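Local coordinates for protein broad specificity aminotransferase (Leishmania mexicana, PDB 4WB0) that transfers amino groups between amino acids and 2-oxo acids with relaxed substrate selectivity, using pyridoxal 5'-phosphate as cofactor, at residues A[114-119]-A[221-226]; A[251-256]-A[270-275]; A[38-43]-A[378-383]. All blocks are in the same frame, centred on the assembly; numbering follows the deposited sequence. Where two conformers were deposited one is given.

How the contacts relate
From the N terminus the chain first passes 38-43, which waits for 378-383 before contact 3 can close. That very long loop encloses the other two contacts. Inside it, contact 1 closes when strand 219-224 packs against helix 111-123. Contact 2 follows in series as a hairpin, 251-256 with 270-275. Contacts 1 and 2 touch, their centres about 7 Å apart. Strands 219-224 and 252-256 are neighbours in the central mixed sheet, with Ser-224 N 2.7 Å from Ala-254 O. Contact 3 stands apart. Its centre is about 28 Å from that of contact 1 and about 35 Å from that of contact 2. It joins an early strand, 41-42, to a late one, 379-380.

Contact 1: A[114-119]-A[221-226]; sequences GALSLG and FFDSAY
Phe-221 and Asp-223 on strand 219-224 meet Leu-116 and Gly-119 on helix 111-123. The short helix and strand segments run nearly antiparallel, 168° between their directions, with axes 9.8 Å apart. Side chains and helix carbonyls fill that gap, and no hydrogen bond crosses it.

The aromatic part is made by Phe-221. Its CB bond points toward the helix and, with CG anti to the backbone N (chi1 -165°), the ring edge meets it. Two helix carbonyls lie at this edge, in the ring plane. Phe-221 CE2 is 3.9 Å from Leu-116 O, and Phe-221 CZ is 4.0 Å from Ala-115 O. Ala-115 O also accepts the helix bond from Gly-119 N. Phe-221 CZ comes 3.8 Å from Gly-119 CA, at an oblique angle to the ring. Gly-119 carries no side chain, which lets the ring come up to the helix backbone.

The apolar part belongs to Leu-116. Its CD2 methyl sits 4.1 Å from Phe-221 CZ. Its two branches also meet the carboxylate of Asp-223, and the two side chains cross at about a right angle. Leu-116 CD1 lies 3.4 Å from Asp-223 OD2. This is a van der Waals contact.

The polar partner of that oxygen is His-144, whose NE2 is hydrogen-bonded to Asp-223 OD2. His-144 is thus placed to help orient the carboxylate. A helix packed over a central sheet, with an aspartate near the end of a strand, is characteristic of the large domain of fold-type I aminotransferases. In relatives this aspartate faces the pyridine nitrogen of the cofactor, and Asp-223 probably does the same.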
ATOM      1  N   GLY A 114      -6.665  -0.763   3.540  1.00 22.93           N
ATOM      2  CA  GLY A 114      -5.401  -0.514   4.206  1.00 22.22           C
ATOM      3  C   GLY A 114      -5.545  -0.131   5.670  1.00 22.28           C
ATOM      4  O   GLY A 114      -4.776  -0.626   6.503  1.00 23.98           O
ATOM      5  N   ALA A 115      -6.505   0.740   5.985  1.00 20.51           N
ATOM      6  CA  ALA A 115      -6.729   1.125   7.374  1.00 19.82           C
ATOM      7  C   ALA A 115      -7.281  -0.074   8.172  1.00 21.44           C
ATOM      8  O   ALA A 115      -6.875  -0.251   9.303  1.00 20.38           O
ATOM      9  CB  ALA A 115      -7.672   2.336   7.487  1.00 21.23           C
ATOM     10  N   LEU A 116      -8.129  -0.897   7.569  1.00 21.37           N
ATOM     11  CA  LEU A 116      -8.630  -2.122   8.256  1.00 23.80           C
ATOM     12  C   LEU A 116      -7.524  -3.129   8.545  1.00 24.17           C
ATOM     13  O   LEU A 116      -7.426  -3.674   9.650  1.00 23.17           O
ATOM     14  CB  LEU A 116      -9.710  -2.789   7.435  1.00 23.29           C
ATOM     15  CG  LEU A 116     -11.040  -2.002   7.374  1.00 24.64           C
ATOM     16  CD1 LEU A 116     -11.957  -2.514   6.208  1.00 28.18           C
ATOM     17  CD2 LEU A 116     -11.813  -2.121   8.714  1.00 26.99           C
ATOM     18  N   SER A 117      -6.682  -3.409   7.550  1.00 22.79           N
ATOM     19  CA  SER A 117      -5.546  -4.301   7.763  0.52 24.50           C
ATOM     20  C   SER A 117      -4.595  -3.750   8.816  1.00 23.10           C
ATOM     21  O   SER A 117      -4.207  -4.460   9.747  1.00 23.40           O
ATOM     22  CB  SER A 117      -4.785  -4.546   6.460  0.52 22.45           C
ATOM     23  OG  SER A 117      -3.722  -5.469   6.706  0.52 25.73           O
ATOM     24  N   LEU A 118      -4.204  -2.496   8.659  1.00 19.93           N
ATOM     25  CA  LEU A 118      -3.299  -1.864   9.603  1.00 23.13           C
ATOM     26  C   LEU A 118      -3.879  -1.839  11.023  1.00 22.69           C
ATOM     27  O   LEU A 118      -3.177  -2.178  11.977  1.00 22.67           O
ATOM     28  CB  LEU A 118      -2.983  -0.429   9.172  1.00 23.21           C
ATOM     29  CG  LEU A 118      -2.003   0.303  10.050  1.00 26.75           C
ATOM     30  CD1 LEU A 118      -0.664  -0.417  10.106  1.00 29.12           C
ATOM     31  CD2 LEU A 118      -1.817   1.775   9.537  1.00 25.22           C
ATOM     32  N   GLY A 119      -5.150  -1.470  11.131  1.00 22.96           N
ATOM     33  CA  GLY A 119      -5.794  -1.434  12.455  1.00 23.52           C
ATOM     34  C   GLY A 119      -5.923  -2.804  13.093  1.00 21.06           C
ATOM     35  O   GLY A 119      -5.654  -2.981  14.300  1.00 21.50           O
ATOM     36  N   PHE A 221     -13.995  -0.833  16.869  1.00 21.95           N
ATOM     37  CA  PHE A 221     -13.333  -0.554  15.588  1.00 20.77           C
ATOM     38  C   PHE A 221     -14.415  -0.178  14.571  1.00 19.55           C
ATOM     39  O   PHE A 221     -15.149  -1.036  14.089  1.00 20.63           O
ATOM     40  CB  PHE A 221     -12.558  -1.816  15.150  1.00 22.62           C
ATOM     41  CG  PHE A 221     -11.531  -1.602  14.030  1.00 23.14           C
ATOM     42  CD1 PHE A 221     -11.357  -0.364  13.427  1.00 20.51           C
ATOM     43  CD2 PHE A 221     -10.737  -2.680  13.616  1.00 25.31           C
ATOM     44  CE1 PHE A 221     -10.388  -0.188  12.403  1.00 23.19           C
ATOM     45  CE2 PHE A 221      -9.776  -2.539  12.583  1.00 25.87           C
ATOM     46  CZ  PHE A 221      -9.593  -1.264  12.006  1.00 24.28           C
ATOM     47  N   PHE A 222     -14.509   1.097  14.229  1.00 22.36           N
ATOM     48  CA  PHE A 222     -15.397   1.555  13.149  1.00 20.87           C
ATOM     49  C   PHE A 222     -14.790   1.443  11.766  1.00 23.67           C
ATOM     50  O   PHE A 222     -13.630   1.825  11.570  1.00 21.55           O
ATOM     51  CB  PHE A 222     -15.776   3.036  13.346  1.00 20.21           C
ATOM     52  CG  PHE A 222     -16.967   3.263  14.276  1.00 19.88           C
ATOM     53  CD1 PHE A 222     -18.154   2.659  13.994  1.00 21.38           C
ATOM     54  CD2 PHE A 222     -16.887   4.109  15.367  1.00 21.88           C
ATOM     55  CE1 PHE A 222     -19.281   2.883  14.805  1.00 24.95           C
ATOM     56  CE2 PHE A 222     -18.012   4.332  16.189  1.00 22.72           C
ATOM     57  CZ  PHE A 222     -19.182   3.735  15.904  1.00 23.32           C
ATOM     58  N   ASP A 223     -15.594   0.941  10.829  1.00 22.67           N
ATOM     59  CA  ASP A 223     -15.310   0.969   9.401  1.00 24.15           C
ATOM     60  C   ASP A 223     -16.158   2.093   8.825  1.00 24.82           C
ATOM     61  O   ASP A 223     -17.382   2.087   8.921  1.00 26.70           O
ATOM     62  CB  ASP A 223     -15.624  -0.365   8.725  1.00 25.88           C
ATOM     63  CG  ASP A 223     -15.175  -0.410   7.228  1.00 36.95           C
ATOM     64  OD1 ASP A 223     -14.747   0.631   6.689  1.00 37.20           O
ATOM     65  OD2 ASP A 223     -15.209  -1.508   6.584  1.00 35.71           O
ATOM     66  N   SER A 224     -15.503   3.116   8.304  1.00 23.74           N
ATOM     67  CA  SER A 224     -16.223   4.288   7.746  1.00 27.61           C
ATOM     68  C   SER A 224     -15.901   4.470   6.243  1.00 26.41           C
ATOM     69  O   SER A 224     -15.050   5.280   5.881  1.00 27.34           O
ATOM     70  CB  SER A 224     -15.825   5.541   8.539  1.00 28.09           C
ATOM     71  OG  SER A 224     -16.532   6.674   8.088  1.00 31.47           O
ATOM     72  N   ALA A 225     -16.574   3.704   5.375  1.00 24.32           N
ATOM     73  CA  ALA A 225     -16.263   3.709   3.973  1.00 24.96           C
ATOM     74  C   ALA A 225     -17.280   4.531   3.169  1.00 27.51           C
ATOM     75  O   ALA A 225     -17.025   4.823   2.002  1.00 27.51           O
ATOM     76  CB  ALA A 225     -16.199   2.256   3.451  1.00 29.02           C
ATOM     77  N   TYR A 226     -18.423   4.895   3.784  1.00 26.46           N
ATOM     78  CA  TYR A 226     -19.559   5.447   3.006  1.00 29.65           C
ATOM     79  C   TYR A 226     -20.107   6.760   3.579  1.00 29.87           C
ATOM     80  O   TYR A 226     -21.247   7.107   3.359  1.00 29.04           O
ATOM     81  CB  TYR A 226     -20.698   4.387   2.913  1.00 24.14           C
ATOM     82  CG  TYR A 226     -20.307   3.169   2.113  1.00 27.44           C
ATOM     83  CD1 TYR A 226     -20.273   3.227   0.734  1.00 28.26           C
ATOM     84  CD2 TYR A 226     -19.959   1.956   2.736  1.00 28.07           C
ATOM     85  CE1 TYR A 226     -19.888   2.161  -0.006  1.00 30.64           C
ATOM     86  CE2 TYR A 226     -19.582   0.866   1.985  1.00 28.94           C
ATOM     87  CZ  TYR A 226     -19.540   0.974   0.627  1.00 31.64           C
ATOM     88  OH  TYR A 226     -19.196  -0.108  -0.149  1.00 36.14           O
TER

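Contact 2: A[251-256]-A[270-275]; sequences VLLAQS and TLSLLL
A beta hairpin pairs strand 252-256 with strand 268-274, and Leu-253 faces Ser-272 near its middle. Leu-253 N gives to Ser-272 O at 2.8 Å, and Ser-272 N gives back to Leu-253 O at 3.0 Å. Gln-255 and Thr-270 form the next hydrogen-bonded pair, again with a bond each way. Leu-274 N to Val-251 O (2.9 Å) continues the pattern. Leu-252 with Leu-273 and Ala-254 with Leu-271 are the non-hydrogen-bonded pairs between.

These last four residues share one face of the sheet. Leu-252, Ala-254 and Leu-271 pack on helix 111-123, and Leu-273 meets an aromatic side chain of the other subunit. Leu-252 CD1 touches Leu-271 CD1 and Leu-273 CB, each at 3.9 Å. Ala-254 and Leu-271 both reach Ala-115 of the helix. The hairpin belongs to the mixed central sheet of the fold-type I large domain. Strand 252-256 lies parallel to strand 219-224 on its far side, whereas strand 268-274 runs against both of its neighbours.

The face of Leu-253, Gln-255, Thr-270 and Ser-272 is more polar. Thr-270 OG1 donates to Gln-255 OE1 at 2.6 Å. The hydroxyl approaches from above the amide plane, 36° out of it. Gln-255 NE2 is held by Ala-90 O, so both ends of the amide are bound.

Two waters extend this network. Water 2 donates to Thr-270 OG1 and to Leu-253 O, and it is also hydrogen-bonded to Ser-272 OG. Water 1 joins Val-251 O to the same serine hydroxyl. Ser-272 OG lies between its backbone N and carbonyl carbon (chi1 64°), a position from which it meets both waters at 2.8 Å.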
ATOM      1  N   VAL A 251     -12.102   4.956  20.336  1.00 21.41           N
ATOM      2  CA  VAL A 251     -12.517   4.529  19.044  1.00 22.14           C
ATOM      3  C   VAL A 251     -11.286   4.354  18.143  1.00 23.62           C
ATOM      4  O   VAL A 251     -10.497   5.291  18.008  1.00 21.35           O
ATOM      5  CB  VAL A 251     -13.452   5.568  18.356  1.00 25.65           C
ATOM      6  CG1 VAL A 251     -13.696   5.136  16.926  1.00 22.41           C
ATOM      7  CG2 VAL A 251     -14.781   5.735  19.136  1.00 28.04           C
ATOM      8  N   LEU A 252     -11.207   3.197  17.493  1.00 21.95           N
ATOM      9  CA  LEU A 252     -10.282   2.967  16.381  1.00 21.15           C
ATOM     10  C   LEU A 252     -11.156   3.093  15.118  1.00 21.60           C
ATOM     11  O   LEU A 252     -12.199   2.440  15.041  1.00 20.65           O
ATOM     12  CB  LEU A 252      -9.625   1.576  16.471  1.00 19.57           C
ATOM     13  CG  LEU A 252      -8.457   1.297  15.454  1.00 22.00           C
ATOM     14  CD1 LEU A 252      -7.276   2.227  15.711  1.00 21.06           C
ATOM     15  CD2 LEU A 252      -8.062  -0.134  15.564  1.00 21.90           C
ATOM     16  N   LEU A 253     -10.754   3.905  14.136  1.00 17.84           N
ATOM     17  CA  LEU A 253     -11.610   4.133  12.948  1.00 17.87           C
ATOM     18  C   LEU A 253     -10.841   4.119  11.660  1.00 19.58           C
ATOM     19  O   LEU A 253      -9.817   4.781  11.527  1.00 21.50           O
ATOM     20  CB  LEU A 253     -12.325   5.472  13.079  1.00 18.72           C
ATOM     21  CG  LEU A 253     -13.417   5.810  12.058  1.00 22.99           C
ATOM     22  CD1 LEU A 253     -14.491   6.595  12.778  1.00 28.27           C
ATOM     23  CD2 LEU A 253     -12.814   6.608  10.972  1.00 25.17           C
ATOM     24  N   ALA A 254     -11.354   3.325  10.737  1.00 20.23           N
ATOM     25  CA  ALA A 254     -10.826   3.173   9.351  1.00 23.23           C
ATOM     26  C   ALA A 254     -11.689   3.933   8.362  1.00 24.53           C
ATOM     27  O   ALA A 254     -12.892   3.738   8.295  1.00 23.40           O
ATOM     28  CB  ALA A 254     -10.763   1.726   8.991  1.00 23.82           C
ATOM     29  N   GLN A 255     -11.056   4.832   7.616  1.00 21.21           N
ATOM     30  CA  GLN A 255     -11.748   5.782   6.757  1.00 18.93           C
ATOM     31  C   GLN A 255     -11.288   5.636   5.318  1.00 20.01           C
ATOM     32  O   GLN A 255     -10.085   5.498   5.086  1.00 21.60           O
ATOM     33  CB  GLN A 255     -11.465   7.162   7.270  1.00 22.22           C
ATOM     34  CG  GLN A 255     -12.015   8.260   6.496  1.00 27.79           C
ATOM     35  CD  GLN A 255     -11.633   9.561   7.176  1.00 31.06           C
ATOM     36  OE1 GLN A 255     -10.435   9.863   7.351  1.00 30.60           O
ATOM     37  NE2 GLN A 255     -12.628  10.295   7.612  1.00 31.58           N
ATOM     38  N   SER A 256     -12.228   5.726   4.394  1.00 20.16           N
ATOM     39  CA  SER A 256     -12.010   5.666   2.937  1.00 19.06           C
ATOM     40  C   SER A 256     -12.596   6.883   2.203  1.00 21.61           C
ATOM     41  O   SER A 256     -13.684   7.358   2.550  1.00 20.06           O
ATOM     42  CB  SER A 256     -12.624   4.422   2.372  1.00 20.41           C
ATOM     43  OG  SER A 256     -12.553   4.383   0.934  1.00 21.78           O
ATOM     44  N   THR A 270      -7.585   6.872   5.986  1.00 19.96           N
ATOM     45  CA  THR A 270      -6.843   7.105   7.243  1.00 17.72           C
ATOM     46  C   THR A 270      -7.211   6.032   8.262  1.00 20.22           C
ATOM     47  O   THR A 270      -8.332   5.443   8.224  1.00 20.28           O
ATOM     48  CB  THR A 270      -7.125   8.478   7.925  1.00 23.56           C
ATOM     49  OG1 THR A 270      -8.486   8.501   8.385  1.00 22.51           O
ATOM     50  CG2 THR A 270      -6.846   9.687   6.985  1.00 23.19           C
ATOM     51  N   LEU A 271      -6.296   5.851   9.211  1.00 19.23           N
ATOM     52  CA  LEU A 271      -6.569   5.087  10.412  1.00 21.07           C
ATOM     53  C   LEU A 271      -6.350   6.035  11.614  1.00 20.19           C
ATOM     54  O   LEU A 271      -5.305   6.708  11.708  1.00 20.59           O
ATOM     55  CB  LEU A 271      -5.660   3.862  10.480  1.00 20.67           C
ATOM     56  CG  LEU A 271      -5.886   3.062  11.774  1.00 20.21           C
ATOM     57  CD1 LEU A 271      -7.224   2.355  11.817  1.00 17.84           C
ATOM     58  CD2 LEU A 271      -4.757   2.116  11.906  1.00 21.42           C
ATOM     59  N   SER A 272      -7.326   6.114  12.518  1.00 20.17           N
ATOM     60  CA  SER A 272      -7.200   6.975  13.693  1.00 19.09           C
ATOM     61  C   SER A 272      -7.618   6.254  14.987  1.00 21.24           C
ATOM     62  O   SER A 272      -8.471   5.364  14.987  1.00 20.97           O
ATOM     63  CB  SER A 272      -8.031   8.267  13.492  1.00 20.14           C
ATOM     64  OG  SER A 272      -9.412   7.987  13.392  1.00 19.31           O
ATOM     65  N   LEU A 273      -7.014   6.672  16.084  1.00 20.52           N
ATOM     66  CA  LEU A 273      -7.334   6.166  17.432  1.00 21.41           C
ATOM     67  C   LEU A 273      -7.536   7.298  18.390  1.00 21.47           C
ATOM     68  O   LEU A 273      -6.652   8.167  18.531  1.00 23.25           O
ATOM     69  CB  LEU A 273      -6.232   5.273  17.983  1.00 22.92           C
ATOM     70  CG  LEU A 273      -6.405   4.788  19.433  1.00 22.89           C
ATOM     71  CD1 LEU A 273      -7.582   3.840  19.482  1.00 23.98           C
ATOM     72  CD2 LEU A 273      -5.192   4.074  19.948  1.00 24.62           C
ATOM     73  N   LEU A 274      -8.683   7.306  19.074  1.00 24.29           N
ATOM     74  CA  LEU A 274      -8.908   8.304  20.130  1.00 26.14           C
ATOM     75  C   LEU A 274      -8.259   7.795  21.418  1.00 30.50           C
ATOM     76  O   LEU A 274      -8.774   6.920  22.074  1.00 32.22           O
ATOM     77  CB  LEU A 274     -10.393   8.564  20.372  1.00 27.29           C
ATOM     78  CG  LEU A 274     -11.224   8.870  19.139  1.00 27.32           C
ATOM     79  CD1 LEU A 274     -12.667   9.114  19.540  1.00 29.15           C
ATOM     80  CD2 LEU A 274     -10.641  10.073  18.438  1.00 28.21           C
ATOM     81  N   LEU A 275      -7.126   8.314  21.787  1.00 32.09           N
ATOM     82  CA  LEU A 275      -6.383   7.618  22.839  1.00 37.47           C
ATOM     83  C   LEU A 275      -6.663   8.417  24.038  1.00 45.59           C
ATOM     84  O   LEU A 275      -6.500   9.624  24.024  1.00 47.23           O
ATOM     85  CB  LEU A 275      -4.903   7.481  22.496  1.00 37.41           C
ATOM     86  CG  LEU A 275      -4.029   6.551  23.359  1.00 42.57           C
ATOM     87  CD1 LEU A 275      -4.508   5.114  23.404  1.00 42.54           C
ATOM     88  CD2 LEU A 275      -2.605   6.595  22.840  1.00 46.19           C
TER
HETATM   89  O   HOH W   1     -10.661   7.300  15.847  1.00 24.17           O
HETATM   90  O   HOH W   2      -9.546   7.511  10.635  1.00 21.16           O

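Contact 3: A[38-43]-A[378-383]; sequences GPKANL and NIFITL
Ala-41 O accepts the shortest hydrogen bond of this contact, from Phe-380 N at 2.9 Å. The N-H points nearly straight at the oxygen (164°). Phe-380 CG lies anti to the carbonyl carbon, beside its own N (chi1 -62°). This brings the ring edge to the same oxygen, with CD2 3.5 Å from Ala-41 O. Ala-41 N gives to Asn-378 O at 3.0 Å, and Leu-43 N gives to Phe-380 O along a more bent path (136°). The carboxamide of Asn-378 adds a weak bond, ND2 to Pro-39 O at 3.4 Å.

On the face of Ala-41 and Ile-379, Ala-41 CB touches Ile-379 CD1 at 3.8 Å. Helix 394-410 packs on both residues. Beyond the strands, Leu-43 CD1 reaches Ile-381 CG2 at 4.2 Å. The other face carries Asn-42 and Phe-380 and meets helix 25-35.

Asn-378 has a positive phi and is the C-prime residue of the Schellman motif that ends helix 368-376. Phe-380 is the centre of an inverse gamma turn, closed by a weak bond from Ile-381 N to Ile-379 O. The result is a short two-stranded parallel sheet, consistent with the small domain of class I aminotransferases, built from early and late parts of the chain.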
ATOM      1  N   GLY A  38     -25.636  -8.453 -24.239  1.00 86.41           N
ATOM      2  CA  GLY A  38     -26.576  -7.403 -24.623  1.00 81.17           C
ATOM      3  C   GLY A  38     -26.923  -6.390 -23.531  1.00 72.42           C
ATOM      4  O   GLY A  38     -26.035  -5.915 -22.818  1.00 67.80           O
ATOM      5  N   PRO A  39     -28.218  -6.029 -23.395  1.00 68.82           N
ATOM      6  CA  PRO A  39     -28.592  -5.095 -22.312  1.00 62.02           C
ATOM      7  C   PRO A  39     -28.331  -5.719 -20.935  1.00 53.65           C
ATOM      8  O   PRO A  39     -28.659  -6.877 -20.721  1.00 49.42           O
ATOM      9  CB  PRO A  39     -30.099  -4.861 -22.533  1.00 64.34           C
ATOM     10  CG  PRO A  39     -30.392  -5.406 -23.914  1.00 69.26           C
ATOM     11  CD  PRO A  39     -29.393  -6.493 -24.154  1.00 71.31           C
ATOM     12  N   LYS A  40     -27.748  -4.979 -20.017  1.00 52.65           N
ATOM     13  CA  LYS A  40     -27.385  -5.575 -18.745  1.00 53.20           C
ATOM     14  C   LYS A  40     -27.309  -4.554 -17.649  1.00 51.62           C
ATOM     15  O   LYS A  40     -27.252  -3.360 -17.908  1.00 55.77           O
ATOM     16  CB  LYS A  40     -26.037  -6.291 -18.870  1.00 56.06           C
ATOM     17  CG  LYS A  40     -24.856  -5.357 -19.220  1.00 57.70           C
ATOM     18  CD  LYS A  40     -23.542  -6.153 -19.224  1.00 56.72           C
ATOM     19  CE  LYS A  40     -22.440  -5.540 -20.051  1.00 53.51           C
ATOM     20  NZ  LYS A  40     -21.832  -4.373 -19.426  1.00 50.46           N
ATOM     21  N   ALA A  41     -27.239  -5.048 -16.417  1.00 44.23           N
ATOM     22  CA  ALA A  41     -27.059  -4.223 -15.254  1.00 39.41           C
ATOM     23  C   ALA A  41     -25.871  -4.818 -14.464  1.00 39.18           C
ATOM     24  O   ALA A  41     -25.948  -5.946 -13.930  1.00 39.61           O
ATOM     25  CB  ALA A  41     -28.331  -4.185 -14.426  1.00 36.42           C
ATOM     26  N   ASN A  42     -24.763  -4.100 -14.467  1.00 36.77           N
ATOM     27  CA  ASN A  42     -23.587  -4.516 -13.713  1.00 35.72           C
ATOM     28  C   ASN A  42     -23.662  -3.880 -12.348  1.00 32.10           C
ATOM     29  O   ASN A  42     -23.231  -2.744 -12.136  1.00 31.35           O
ATOM     30  CB  ASN A  42     -22.289  -4.137 -14.446  1.00 39.29           C
ATOM     31  CG  ASN A  42     -21.025  -4.598 -13.707  1.00 40.14           C
ATOM     32  OD1 ASN A  42     -21.079  -5.069 -12.538  1.00 37.71           O
ATOM     33  ND2 ASN A  42     -19.868  -4.439 -14.384  1.00 41.20           N
ATOM     34  N   LEU A  43     -24.215  -4.634 -11.396  1.00 30.88           N
ATOM     35  CA  LEU A  43     -24.521  -4.083 -10.085  1.00 30.32           C
ATOM     36  C   LEU A  43     -23.657  -4.755  -9.006  1.00 31.29           C
ATOM     37  O   LEU A  43     -24.086  -4.893  -7.850  1.00 27.21           O
ATOM     38  CB  LEU A  43     -26.036  -4.264  -9.805  1.00 27.06           C
ATOM     39  CG  LEU A  43     -27.005  -3.804 -10.958  1.00 29.54           C
ATOM     40  CD1 LEU A  43     -28.459  -4.048 -10.628  1.00 30.10           C
ATOM     41  CD2 LEU A  43     -26.799  -2.368 -11.192  1.00 29.56           C
ATOM     42  N   ASN A 378     -28.687 -11.411 -17.052  1.00 45.52           N
ATOM     43  CA  ASN A 378     -27.821 -10.229 -17.212  1.00 46.18           C
ATOM     44  C   ASN A 378     -28.125  -9.155 -16.209  1.00 44.70           C
ATOM     45  O   ASN A 378     -27.825  -7.957 -16.407  1.00 42.38           O
ATOM     46  CB  ASN A 378     -27.929  -9.658 -18.638  1.00 50.26           C
ATOM     47  CG  ASN A 378     -26.965 -10.303 -19.612  1.00 52.94           C
ATOM     48  OD1 ASN A 378     -26.338 -11.318 -19.323  1.00 53.16           O
ATOM     49  ND2 ASN A 378     -26.846  -9.697 -20.788  1.00 54.34           N
ATOM     50  N   ILE A 379     -28.693  -9.577 -15.088  1.00 45.17           N
ATOM     51  CA  ILE A 379     -28.828  -8.686 -13.948  1.00 41.89           C
ATOM     52  C   ILE A 379     -27.815  -9.166 -12.903  1.00 39.84           C
ATOM     53  O   ILE A 379     -28.061 -10.139 -12.195  1.00 39.82           O
ATOM     54  CB  ILE A 379     -30.278  -8.675 -13.390  1.00 44.60           C
ATOM     55  CG1 ILE A 379     -31.259  -8.216 -14.467  1.00 47.58           C
ATOM     56  CG2 ILE A 379     -30.379  -7.783 -12.204  1.00 42.33           C
ATOM     57  CD1 ILE A 379     -30.968  -6.801 -15.042  1.00 50.19           C
ATOM     58  N   PHE A 380     -26.674  -8.489 -12.824  1.00 37.93           N
ATOM     59  CA  PHE A 380     -25.565  -9.016 -12.044  1.00 37.87           C
ATOM     60  C   PHE A 380     -25.573  -8.475 -10.640  1.00 36.01           C
ATOM     61  O   PHE A 380     -24.995  -7.448 -10.324  1.00 34.78           O
ATOM     62  CB  PHE A 380     -24.245  -8.758 -12.781  1.00 39.73           C
ATOM     63  CG  PHE A 380     -24.203  -9.467 -14.107  1.00 44.74           C
ATOM     64  CD1 PHE A 380     -23.902 -10.819 -14.169  1.00 47.18           C
ATOM     65  CD2 PHE A 380     -24.546  -8.805 -15.270  1.00 45.55           C
ATOM     66  CE1 PHE A 380     -23.882 -11.489 -15.359  1.00 49.05           C
ATOM     67  CE2 PHE A 380     -24.533  -9.465 -16.484  1.00 47.07           C
ATOM     68  CZ  PHE A 380     -24.204 -10.817 -16.530  1.00 49.58           C
ATOM     69  N   ILE A 381     -26.295  -9.207  -9.802  1.00 37.48           N
ATOM     70  CA  ILE A 381     -26.307  -8.966  -8.362  1.00 35.53           C
ATOM     71  C   ILE A 381     -25.583 -10.117  -7.710  1.00 36.40           C
ATOM     72  O   ILE A 381     -25.381 -11.132  -8.340  1.00 38.75           O
ATOM     73  CB  ILE A 381     -27.730  -8.856  -7.818  1.00 36.50           C
ATOM     74  CG1 ILE A 381     -28.476 -10.182  -7.985  1.00 39.51           C
ATOM     75  CG2 ILE A 381     -28.465  -7.740  -8.566  1.00 34.97           C
ATOM     76  CD1 ILE A 381     -29.867 -10.185  -7.386  1.00 40.08           C
ATOM     77  N   THR A 382     -25.199  -9.966  -6.458  1.00 39.45           N
ATOM     78  CA  THR A 382     -24.374 -10.988  -5.830  1.00 40.37           C
ATOM     79  C   THR A 382     -25.246 -12.129  -5.435  1.00 41.67           C
ATOM     80  O   THR A 382     -26.469 -12.000  -5.396  1.00 40.73           O
ATOM     81  CB  THR A 382     -23.633 -10.488  -4.573  1.00 38.83           C
ATOM     82  OG1 THR A 382     -24.574 -10.257  -3.504  1.00 38.42           O
ATOM     83  CG2 THR A 382     -22.857  -9.249  -4.863  1.00 38.01           C
ATOM     84  N   LEU A 383     -24.626 -13.262  -5.146  1.00 44.03           N
ATOM     85  CA  LEU A 383     -25.404 -14.428  -4.755  1.00 46.26           C
ATOM     86  C   LEU A 383     -26.135 -14.272  -3.421  1.00 43.44           C
ATOM     87  O   LEU A 383     -27.094 -15.000  -3.157  1.00 46.26           O
ATOM     88  CB  LEU A 383     -24.500 -15.666  -4.705  1.00 49.63           C
ATOM     89  CG  LEU A 383     -24.187 -16.242  -6.082  1.00 51.58           C
ATOM     90  CD1 LEU A 383     -23.122 -17.320  -5.965  1.00 54.88           C
ATOM     91  CD2 LEU A 383     -25.448 -16.804  -6.739  1.00 52.54           C
TER